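Local coordinates for protein type-iv like pilin ttha1219 (Thermus thermophilus, PDB 5G23) that is a type IV pilin-like structural protein, probably a component of the pilus machinery linked to natural competence and DNA uptake, at residues B[72-77]-B[158-163]; B[141-146]-B[179-184]; B[175-180]-B[224-229]. All blocks are in the same frame, centred on the assembly; numbering follows the deposited sequence.

Interaction 1 of 3, residues B[72-77]-B[158-163]; sequences LVLSPS and QAQAVN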
loop_
_atom_site.group_PDB
_atom_site.type_symbol
_atom_site.label_atom_id
_atom_site.label_comp_id
_atom_site.label_asym_id
_atom_site.label_seq_id
_atom_site.Cartn_x
_atom_site.Cartn_y
_atom_site.Cartn_z
ATOM N N LEU B 72 19.204 4.704 -6.883
ATOM C CA LEU B 72 18.139 5.673 -6.937
ATOM C C LEU B 72 18.410 6.651 -8.051
ATOM O O LEU B 72 19.568 7.136 -8.222
ATOM C CB LEU B 72 18.030 6.413 -5.605
ATOM C CG LEU B 72 16.878 7.388 -5.465
ATOM C CD1 LEU B 72 15.600 6.662 -5.198
ATOM C CD2 LEU B 72 17.149 8.401 -4.345
ATOM N N VAL B 73 17.366 6.988 -8.779
ATOM C CA VAL B 73 17.413 8.115 -9.713
ATOM C C VAL B 73 16.201 8.962 -9.509
ATOM O O VAL B 73 15.061 8.489 -9.602
ATOM C CB VAL B 73 17.458 7.663 -11.192
ATOM C CG1 VAL B 73 17.461 8.855 -12.111
ATOM C CG2 VAL B 73 18.709 6.870 -11.497
ATOM N N LEU B 74 16.437 10.252 -9.251
ATOM C CA LEU B 74 15.382 11.254 -9.111
ATOM C C LEU B 74 15.368 12.161 -10.327
ATOM O O LEU B 74 16.430 12.643 -10.700
ATOM C CB LEU B 74 15.574 12.104 -7.880
ATOM C CG LEU B 74 15.585 11.277 -6.623
ATOM C CD1 LEU B 74 15.964 12.160 -5.414
ATOM C CD2 LEU B 74 14.253 10.638 -6.345
ATOM N N SER B 75 14.178 12.345 -10.921
ATOM C CA SER B 75 13.979 13.136 -12.173
ATOM C C SER B 75 12.881 14.172 -12.008
ATOM O O SER B 75 11.777 13.961 -12.469
ATOM C CB SER B 75 13.543 12.187 -13.315
ATOM O OG SER B 75 14.584 11.241 -13.474
ATOM N N PRO B 76 13.143 15.231 -11.250
ATOM C CA PRO B 76 12.132 16.247 -11.067
ATOM C C PRO B 76 11.893 17.008 -12.341
ATOM O O PRO B 76 12.786 17.131 -13.207
ATOM C CB PRO B 76 12.709 17.195 -10.001
ATOM C CG PRO B 76 14.197 16.970 -10.098
ATOM C CD PRO B 76 14.420 15.561 -10.582
ATOM N N SER B 77 10.673 17.460 -12.489
ATOM C CA SER B 77 10.323 18.262 -13.679
ATOM C C SER B 77 9.088 19.093 -13.374
ATOM O O SER B 77 8.308 18.770 -12.455
ATOM C CB SER B 77 10.083 17.327 -14.860
ATOM O OG SER B 77 8.706 16.904 -14.962
ATOM N N GLN B 158 16.405 18.192 -7.351
ATOM C CA GLN B 158 17.223 18.341 -8.533
ATOM C C GLN B 158 17.457 16.936 -9.031
ATOM O O GLN B 158 17.262 15.949 -8.306
ATOM C CB GLN B 158 18.551 19.034 -8.229
ATOM C CG GLN B 158 19.381 18.391 -7.141
ATOM C CD GLN B 158 20.512 19.259 -6.619
ATOM O OE1 GLN B 158 20.279 20.387 -6.157
ATOM N NE2 GLN B 158 21.721 18.788 -6.764
ATOM N N ALA B 159 17.935 16.845 -10.274
ATOM C CA ALA B 159 18.323 15.530 -10.851
ATOM C C ALA B 159 19.349 14.936 -9.952
ATOM O O ALA B 159 20.369 15.582 -9.583
ATOM C CB ALA B 159 18.913 15.699 -12.225
ATOM N N GLN B 160 19.183 13.694 -9.630
ATOM C CA GLN B 160 20.178 13.077 -8.810
ATOM C C GLN B 160 20.183 11.595 -8.939
ATOM O O GLN B 160 19.109 11.009 -8.945
ATOM C CB GLN B 160 19.761 13.444 -7.401
ATOM C CG GLN B 160 20.229 12.517 -6.318
ATOM C CD GLN B 160 21.596 12.953 -5.816
ATOM O OE1 GLN B 160 22.457 13.372 -6.604
ATOM N NE2 GLN B 160 21.756 12.971 -4.512
ATOM N N ALA B 161 21.364 10.999 -8.998
ATOM C CA ALA B 161 21.503 9.546 -8.959
ATOM C C ALA B 161 22.305 9.172 -7.753
ATOM O O ALA B 161 23.320 9.822 -7.455
ATOM C CB ALA B 161 22.145 8.990 -10.220
ATOM N N VAL B 162 21.899 8.149 -7.049
ATOM C CA VAL B 162 22.727 7.630 -5.948
ATOM C C VAL B 162 23.348 6.317 -6.353
ATOM O O VAL B 162 22.648 5.395 -6.786
ATOM C CB VAL B 162 21.913 7.378 -4.696
ATOM C CG1 VAL B 162 22.771 6.794 -3.590
ATOM C CG2 VAL B 162 21.272 8.674 -4.226
ATOM N N ASN B 163 24.665 6.232 -6.169
ATOM C CA ASN B 163 25.446 4.999 -6.410
ATOM C C ASN B 163 26.003 4.461 -5.087
ATOM O O ASN B 163 26.536 5.206 -4.258
ATOM C CB ASN B 163 26.577 5.297 -7.412
ATOM C CG ASN B 163 26.029 5.827 -8.759
ATOM O OD1 ASN B 163 26.366 6.957 -9.187
ATOM N ND2 ASN B 163 25.081 5.102 -9.359
#
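Pro76 sets its ring against the flat peptide group joining Gln158 to Ala159: CG stands over one face of that group, 3.4 Å from Gln158 C and almost straight above it, while CD sits 3.7 Å from Gln158 O. The meeting is van der Waals contact of a saturated ring with a peptide face, at the point where both chains have left the regular strand. The rims of the neighbouring peptide groups carry the hydrogen bonds. Leu74 N reaches Gln160 O at 2.8 Å with an N-H...O angle of 178°, and Gln160 N returns a bond to Leu74 O. Val162 N binds Leu72 O, its donor a little out of the carbonyl plane. Val73 and Ala161 form the non-hydrogen-bonded pair between these bonds, and Val73 CG2 lies 4.2 Å from Ala161 CB on the side of the sheet where Val73 also meets Trp86. On the other side Leu72 and Val162 cross at a slant, CB to CB at 4.1 Å. Because Leu72 places CG opposite its backbone N (chi1 -175°), its CD2 also comes near Val162 CG2, at 4.1 Å. Leu74, on this same side, packs on Val147 and Tyr149 of strand 141-151; the end of Gln160 turns away from its strand partner, and its side chain also touches Tyr149 and Pro171. The strand axes are 4.7 Å apart and run at 175°, the signature of a regular antiparallel pair; here it joins strand 69-75 to strand 160-165 within the larger antiparallel sheet of this pilin domain.

Interaction 2 of 3, residues B[141-146]-B[179-184]; sequences QVEAFR and YLLASV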
loop_
_atom_site.group_PDB
_atom_site.type_symbol
_atom_site.label_atom_id
_atom_site.label_comp_id
_atom_site.label_asym_id
_atom_site.label_seq_id
_atom_site.Cartn_x
_atom_site.Cartn_y
_atom_site.Cartn_z
ATOM N N GLN B 141 -7.907 13.838 -9.946
ATOM C CA GLN B 141 -6.772 14.363 -10.720
ATOM C C GLN B 141 -5.630 14.617 -9.812
ATOM O O GLN B 141 -5.766 15.363 -8.806
ATOM C CB GLN B 141 -7.161 15.671 -11.421
ATOM C CG GLN B 141 -8.156 15.429 -12.551
ATOM C CD GLN B 141 -7.500 14.780 -13.732
ATOM O OE1 GLN B 141 -6.462 15.255 -14.244
ATOM N NE2 GLN B 141 -8.081 13.693 -14.188
ATOM N N VAL B 142 -4.484 14.020 -10.117
ATOM C CA VAL B 142 -3.243 14.294 -9.397
ATOM C C VAL B 142 -2.650 15.529 -10.060
ATOM O O VAL B 142 -2.207 15.445 -11.179
ATOM C CB VAL B 142 -2.301 13.038 -9.390
ATOM C CG1 VAL B 142 -0.985 13.355 -8.700
ATOM C CG2 VAL B 142 -2.983 11.907 -8.641
ATOM N N GLU B 143 -2.643 16.650 -9.334
ATOM C CA GLU B 143 -2.215 17.957 -9.871
ATOM C C GLU B 143 -0.724 18.230 -9.601
ATOM O O GLU B 143 -0.126 19.080 -10.254
ATOM C CB GLU B 143 -3.035 19.054 -9.282
ATOM C CG GLU B 143 -4.481 18.883 -9.760
ATOM C CD GLU B 143 -5.427 19.916 -9.225
ATOM O OE1 GLU B 143 -5.076 20.718 -8.320
ATOM O OE2 GLU B 143 -6.562 19.869 -9.691
ATOM N N ALA B 144 -0.146 17.515 -8.656
ATOM C CA ALA B 144 1.300 17.655 -8.349
ATOM C C ALA B 144 1.850 16.452 -7.658
ATOM O O ALA B 144 1.190 15.884 -6.763
ATOM C CB ALA B 144 1.546 18.923 -7.525
ATOM N N PHE B 145 3.040 16.030 -8.086
ATOM C CA PHE B 145 3.815 14.976 -7.454
ATOM C C PHE B 145 5.224 15.518 -7.421
ATOM O O PHE B 145 5.757 15.966 -8.413
ATOM C CB PHE B 145 3.770 13.601 -8.165
ATOM C CG PHE B 145 4.610 12.525 -7.544
ATOM C CD1 PHE B 145 4.509 12.201 -6.224
ATOM C CD2 PHE B 145 5.492 11.764 -8.324
ATOM C CE1 PHE B 145 5.302 11.187 -5.656
ATOM C CE2 PHE B 145 6.312 10.740 -7.780
ATOM C CZ PHE B 145 6.165 10.429 -6.444
ATOM N N ARG B 146 5.742 15.628 -6.204
ATOM C CA ARG B 146 7.086 16.238 -5.971
ATOM C C ARG B 146 7.863 15.292 -5.109
ATOM O O ARG B 146 7.316 14.664 -4.135
ATOM C CB ARG B 146 7.013 17.611 -5.264
ATOM C CG ARG B 146 6.229 18.655 -5.984
ATOM C CD ARG B 146 6.937 19.076 -7.278
ATOM N NE ARG B 146 6.235 20.239 -7.807
ATOM C CZ ARG B 146 5.274 20.172 -8.716
ATOM N NH1 ARG B 146 4.887 19.003 -9.236
ATOM N NH2 ARG B 146 4.615 21.292 -9.053
ATOM N N TYR B 179 5.364 14.601 -2.008
ATOM C CA TYR B 179 4.192 15.469 -1.933
ATOM C C TYR B 179 3.225 15.124 -3.057
ATOM O O TYR B 179 3.616 15.001 -4.186
ATOM C CB TYR B 179 4.608 16.947 -2.041
ATOM C CG TYR B 179 3.448 17.885 -2.131
ATOM C CD1 TYR B 179 2.819 18.364 -0.998
ATOM C CD2 TYR B 179 2.969 18.318 -3.390
ATOM C CE1 TYR B 179 1.735 19.218 -1.065
ATOM C CE2 TYR B 179 1.890 19.190 -3.487
ATOM C CZ TYR B 179 1.295 19.669 -2.316
ATOM O OH TYR B 179 0.241 20.456 -2.405
ATOM N N LEU B 180 1.929 14.999 -2.689
ATOM C CA LEU B 180 0.868 14.869 -3.637
ATOM C C LEU B 180 -0.208 15.942 -3.381
ATOM O O LEU B 180 -0.538 16.259 -2.199
ATOM C CB LEU B 180 0.218 13.490 -3.501
ATOM C CG LEU B 180 0.996 12.300 -4.033
ATOM C CD1 LEU B 180 0.379 10.997 -3.538
ATOM C CD2 LEU B 180 0.981 12.381 -5.561
ATOM N N LEU B 181 -0.679 16.544 -4.472
ATOM C CA LEU B 181 -1.883 17.386 -4.480
ATOM C C LEU B 181 -2.857 16.730 -5.434
ATOM O O LEU B 181 -2.508 16.399 -6.560
ATOM C CB LEU B 181 -1.562 18.779 -4.922
ATOM C CG LEU B 181 -2.705 19.725 -5.072
ATOM C CD1 LEU B 181 -3.328 20.090 -3.758
ATOM C CD2 LEU B 181 -2.241 21.003 -5.789
ATOM N N ALA B 182 -4.095 16.560 -4.990
ATOM C CA ALA B 182 -5.119 15.976 -5.822
ATOM C C ALA B 182 -6.400 16.762 -5.647
ATOM O O ALA B 182 -6.633 17.428 -4.633
ATOM C CB ALA B 182 -5.354 14.507 -5.511
ATOM N N SER B 183 -7.253 16.635 -6.652
ATOM C CA SER B 183 -8.596 17.247 -6.631
ATOM C C SER B 183 -9.650 16.312 -7.124
ATOM O O SER B 183 -9.410 15.413 -7.941
ATOM C CB SER B 183 -8.625 18.536 -7.490
ATOM O OG SER B 183 -8.541 18.256 -8.899
ATOM N N VAL B 184 -10.855 16.598 -6.672
ATOM C CA VAL B 184 -12.059 15.885 -7.125
ATOM C C VAL B 184 -13.249 16.832 -7.119
ATOM O O VAL B 184 -13.292 17.796 -6.318
ATOM C CB VAL B 184 -12.470 14.706 -6.154
ATOM C CG1 VAL B 184 -11.540 13.540 -6.221
ATOM C CG2 VAL B 184 -12.645 15.171 -4.737
#
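Glu143 reaches along segment 179-184 to end on Ser183. Its CB lies 3.8 Å from Leu181 O. CG comes within 4.2 Å of Ser183 OG, and the extended chain beyond it (chi2 179°) brings CD nearer the same oxygen, in a carboxylate whose two oxygens do different work. OE1 rests 3.8 Å from Leu181 CD2 and forms a salt bridge with Arg222. OE2 accepts the hydroxyl of Ser183, with OG at 2.7 Å; OG comes from above the carboxylate, 53° out of its plane. Ser183 OG is also hydrogen-bonded to Arg220 NE. An alanine in place of Glu143 would probably leave Arg222 without this charge partner and deprive the Ser183 hydroxyl of its acceptor.

Glu143 also starts a classic beta bulge, with Ala144 as its second residue. Both face Leu181: Glu143 N binds Leu181 O at 2.8 Å, and Ala144 N makes a weak bond to the same oxygen at 3.3 Å. The helix-like psi of Glu143 (-18°) gives the kink, and the register moves by one residue between the Val142-Ala182 and Ala144-Leu181 pairs. Past the bulge, Ala144 CB meets the Tyr179 ring at its edge. On the opposite side of the sheet Leu180 CD2 is wedged between Val142 CG1, at 3.8 Å, and Phe145 CD1, at 3.6 Å; Leu180 and Phe145 also touch helix 44-61.

The side-chain contacts on the helix side are thus purely apolar, while the other face combines apolar packing with a carboxylate that Arg222 is likely to keep ionised.

Interaction 3 of 3, residues B[175-180]-B[224-229]; sequences ALALYL and EKLWIV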
loop_
_atom_site.group_PDB
_atom_site.type_symbol
_atom_site.label_atom_id
_atom_site.label_comp_id
_atom_site.label_asym_id
_atom_site.label_seq_id
_atom_site.Cartn_x
_atom_site.Cartn_y
_atom_site.Cartn_z
ATOM N N ALA B 175 16.983 10.697 3.504
ATOM C CA ALA B 175 15.501 10.676 3.439
ATOM C C ALA B 175 14.976 11.260 2.174
ATOM O O ALA B 175 15.679 12.022 1.502
ATOM C CB ALA B 175 14.895 11.362 4.635
ATOM N N LEU B 176 13.735 10.926 1.839
ATOM C CA LEU B 176 12.995 11.505 0.720
ATOM C C LEU B 176 11.764 12.188 1.304
ATOM O O LEU B 176 11.201 11.689 2.283
ATOM C CB LEU B 176 12.536 10.469 -0.277
ATOM C CG LEU B 176 13.621 9.627 -0.939
ATOM C CD1 LEU B 176 12.980 8.594 -1.835
ATOM C CD2 LEU B 176 14.576 10.500 -1.751
ATOM N N ALA B 177 11.404 13.292 0.712
ATOM C CA ALA B 177 10.132 13.921 0.964
ATOM C C ALA B 177 9.282 13.813 -0.280
ATOM O O ALA B 177 9.707 14.184 -1.383
ATOM C CB ALA B 177 10.297 15.373 1.338
ATOM N N LEU B 178 8.067 13.301 -0.119
ATOM C CA LEU B 178 7.125 13.144 -1.195
ATOM C C LEU B 178 5.866 13.984 -0.939
ATOM O O LEU B 178 5.434 14.114 0.216
ATOM C CB LEU B 178 6.759 11.680 -1.356
ATOM C CG LEU B 178 7.980 10.876 -1.782
ATOM C CD1 LEU B 178 8.530 10.227 -0.549
ATOM C CD2 LEU B 178 7.599 9.833 -2.767
ATOM N N TYR B 179 5.364 14.601 -2.008
ATOM C CA TYR B 179 4.192 15.469 -1.933
ATOM C C TYR B 179 3.225 15.124 -3.057
ATOM O O TYR B 179 3.616 15.001 -4.186
ATOM C CB TYR B 179 4.608 16.947 -2.041
ATOM C CG TYR B 179 3.448 17.885 -2.131
ATOM C CD1 TYR B 179 2.819 18.364 -0.998
ATOM C CD2 TYR B 179 2.969 18.318 -3.390
ATOM C CE1 TYR B 179 1.735 19.218 -1.065
ATOM C CE2 TYR B 179 1.890 19.190 -3.487
ATOM C CZ TYR B 179 1.295 19.669 -2.316
ATOM O OH TYR B 179 0.241 20.456 -2.405
ATOM N N LEU B 180 1.929 14.999 -2.689
ATOM C CA LEU B 180 0.868 14.869 -3.637
ATOM C C LEU B 180 -0.208 15.942 -3.381
ATOM O O LEU B 180 -0.538 16.259 -2.199
ATOM C CB LEU B 180 0.218 13.490 -3.501
ATOM C CG LEU B 180 0.996 12.300 -4.033
ATOM C CD1 LEU B 180 0.379 10.997 -3.538
ATOM C CD2 LEU B 180 0.981 12.381 -5.561
ATOM N N GLU B 224 -4.043 17.485 0.031
ATOM C CA GLU B 224 -2.606 17.273 -0.198
ATOM C C GLU B 224 -1.988 16.457 0.898
ATOM O O GLU B 224 -2.556 16.282 1.983
ATOM C CB GLU B 224 -1.886 18.620 -0.318
ATOM C CG GLU B 224 -1.860 19.371 1.047
ATOM C CD GLU B 224 -1.287 20.758 0.999
ATOM O OE1 GLU B 224 -0.821 21.231 -0.083
ATOM O OE2 GLU B 224 -1.373 21.433 2.070
ATOM N N LYS B 225 -0.813 15.891 0.619
ATOM C CA LYS B 225 -0.155 15.151 1.592
ATOM C C LYS B 225 1.356 15.265 1.365
ATOM O O LYS B 225 1.821 15.100 0.264
ATOM C CB LYS B 225 -0.569 13.696 1.604
ATOM C CG LYS B 225 -0.128 13.023 2.912
ATOM C CD LYS B 225 -0.574 11.597 2.936
ATOM C CE LYS B 225 -0.093 10.894 4.189
ATOM N NZ LYS B 225 -0.878 11.369 5.356
ATOM N N LEU B 226 2.056 15.578 2.441
ATOM C CA LEU B 226 3.530 15.520 2.498
ATOM C C LEU B 226 3.932 14.403 3.449
ATOM O O LEU B 226 3.461 14.357 4.585
ATOM C CB LEU B 226 4.113 16.825 3.003
ATOM C CG LEU B 226 5.629 16.919 3.208
ATOM C CD1 LEU B 226 6.338 16.908 1.885
ATOM C CD2 LEU B 226 5.993 18.151 3.983
ATOM N N TRP B 227 4.866 13.530 3.019
ATOM C CA TRP B 227 5.376 12.522 3.907
ATOM C C TRP B 227 6.880 12.305 3.683
ATOM O O TRP B 227 7.355 12.516 2.571
ATOM C CB TRP B 227 4.523 11.257 3.841
ATOM C CG TRP B 227 4.606 10.426 2.590
ATOM C CD1 TRP B 227 5.154 9.239 2.532
ATOM C CD2 TRP B 227 4.030 10.666 1.318
ATOM N NE1 TRP B 227 5.049 8.708 1.297
ATOM C CE2 TRP B 227 4.345 9.578 0.518
ATOM C CE3 TRP B 227 3.339 11.743 0.738
ATOM C CZ2 TRP B 227 3.971 9.492 -0.814
ATOM C CZ3 TRP B 227 2.885 11.639 -0.569
ATOM C CH2 TRP B 227 3.224 10.523 -1.359
ATOM N N ILE B 228 7.560 11.912 4.744
ATOM C CA ILE B 228 8.976 11.732 4.752
ATOM C C ILE B 228 9.262 10.265 4.893
ATOM O O ILE B 228 8.673 9.589 5.725
ATOM C CB ILE B 228 9.619 12.421 5.952
ATOM C CG1 ILE B 228 9.195 13.865 6.025
ATOM C CG2 ILE B 228 11.130 12.235 5.836
ATOM C CD1 ILE B 228 9.443 14.681 4.752
ATOM N N VAL B 229 10.114 9.759 4.025
ATOM C CA VAL B 229 10.536 8.355 4.002
ATOM C C VAL B 229 12.011 8.267 4.270
ATOM O O VAL B 229 12.806 8.845 3.514
ATOM C CB VAL B 229 10.266 7.733 2.636
ATOM C CG1 VAL B 229 10.606 6.262 2.700
ATOM C CG2 VAL B 229 8.794 7.853 2.264
#
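Leu176, Leu178 and Leu180 pair with Val229, Trp227 and Lys225 through six backbone hydrogen bonds, two to each pair, along strand axes 4.7 Å apart and inclined at 162°. This is a regular antiparallel pairing at one margin of the four-stranded sheet, strand 221-230 being its outermost member within the chain. The sheet packs on helix 44-61, in keeping with the pilin plan of an N-terminal helix laid against antiparallel strands.

Trp227 and Leu178 carry the helix-facing side. The CG of Trp227 occupies the position between backbone N and carbonyl carbon (chi1 71°), which swings the indole across to strand 173-184 and over its direct partner. Leu178 CB then sits above the six-membered ring, 3.6 Å from its centroid and close to the ring normal, a CH-pi contact. Leu180 approaches elsewhere: CG lies at the ring edge, and CD1 comes obliquely to 3.6 Å from Trp227 CH2. Leu178 CD1 meets a second neighbour, Val229 CG2, at 3.7 Å, so one leucine bridges two residues of the opposite strand. Trp227 and Val229 also touch Ala53 and Ala57 of the helix.

The reverse side combines apolar contacts with one polar pair. Ile228 folds CD1 back to 3.6 Å from Ala177 CB, and Leu226 CD1 lies beside Leu178 O. At the start of segment 224-229, Glu224 meets the rim of the Tyr179 ring, its carboxylate plane turned 72° from the ring plane. The second oxygen, OE2, is bonded to Thr198 OG1, while OE1 also receives Gly196 N. The Tyr179 hydroxyl donates to OE1 on the anti lone pair, with OH 2.7 Å from Glu224 OE1.

Overall arrangement
Interactions 2 and 3 lie in one sheet and share Tyr179 and Leu180 on strand 173-184, which lies between strands 141-151 and 221-230 in the sheet; their centres are about 12 Å apart. They meet on both faces of that sheet: Phe145 CE1 is 3.9 Å from Leu178 CD2 on the helix side, and Leu181 CD1 is 4.0 Å from Glu224 CB on the other. Interaction 1 belongs to the larger sheet, its centre about 16 Å from that of interaction 3 and 20 Å from that of interaction 2. It touches 175-180 where Leu72 CD2 lies 4.2 Å from Leu176 CD2, an apolar link between the two sheets. Interaction 2 comes within about 5 Å of interaction 1, nearest atoms, without touching.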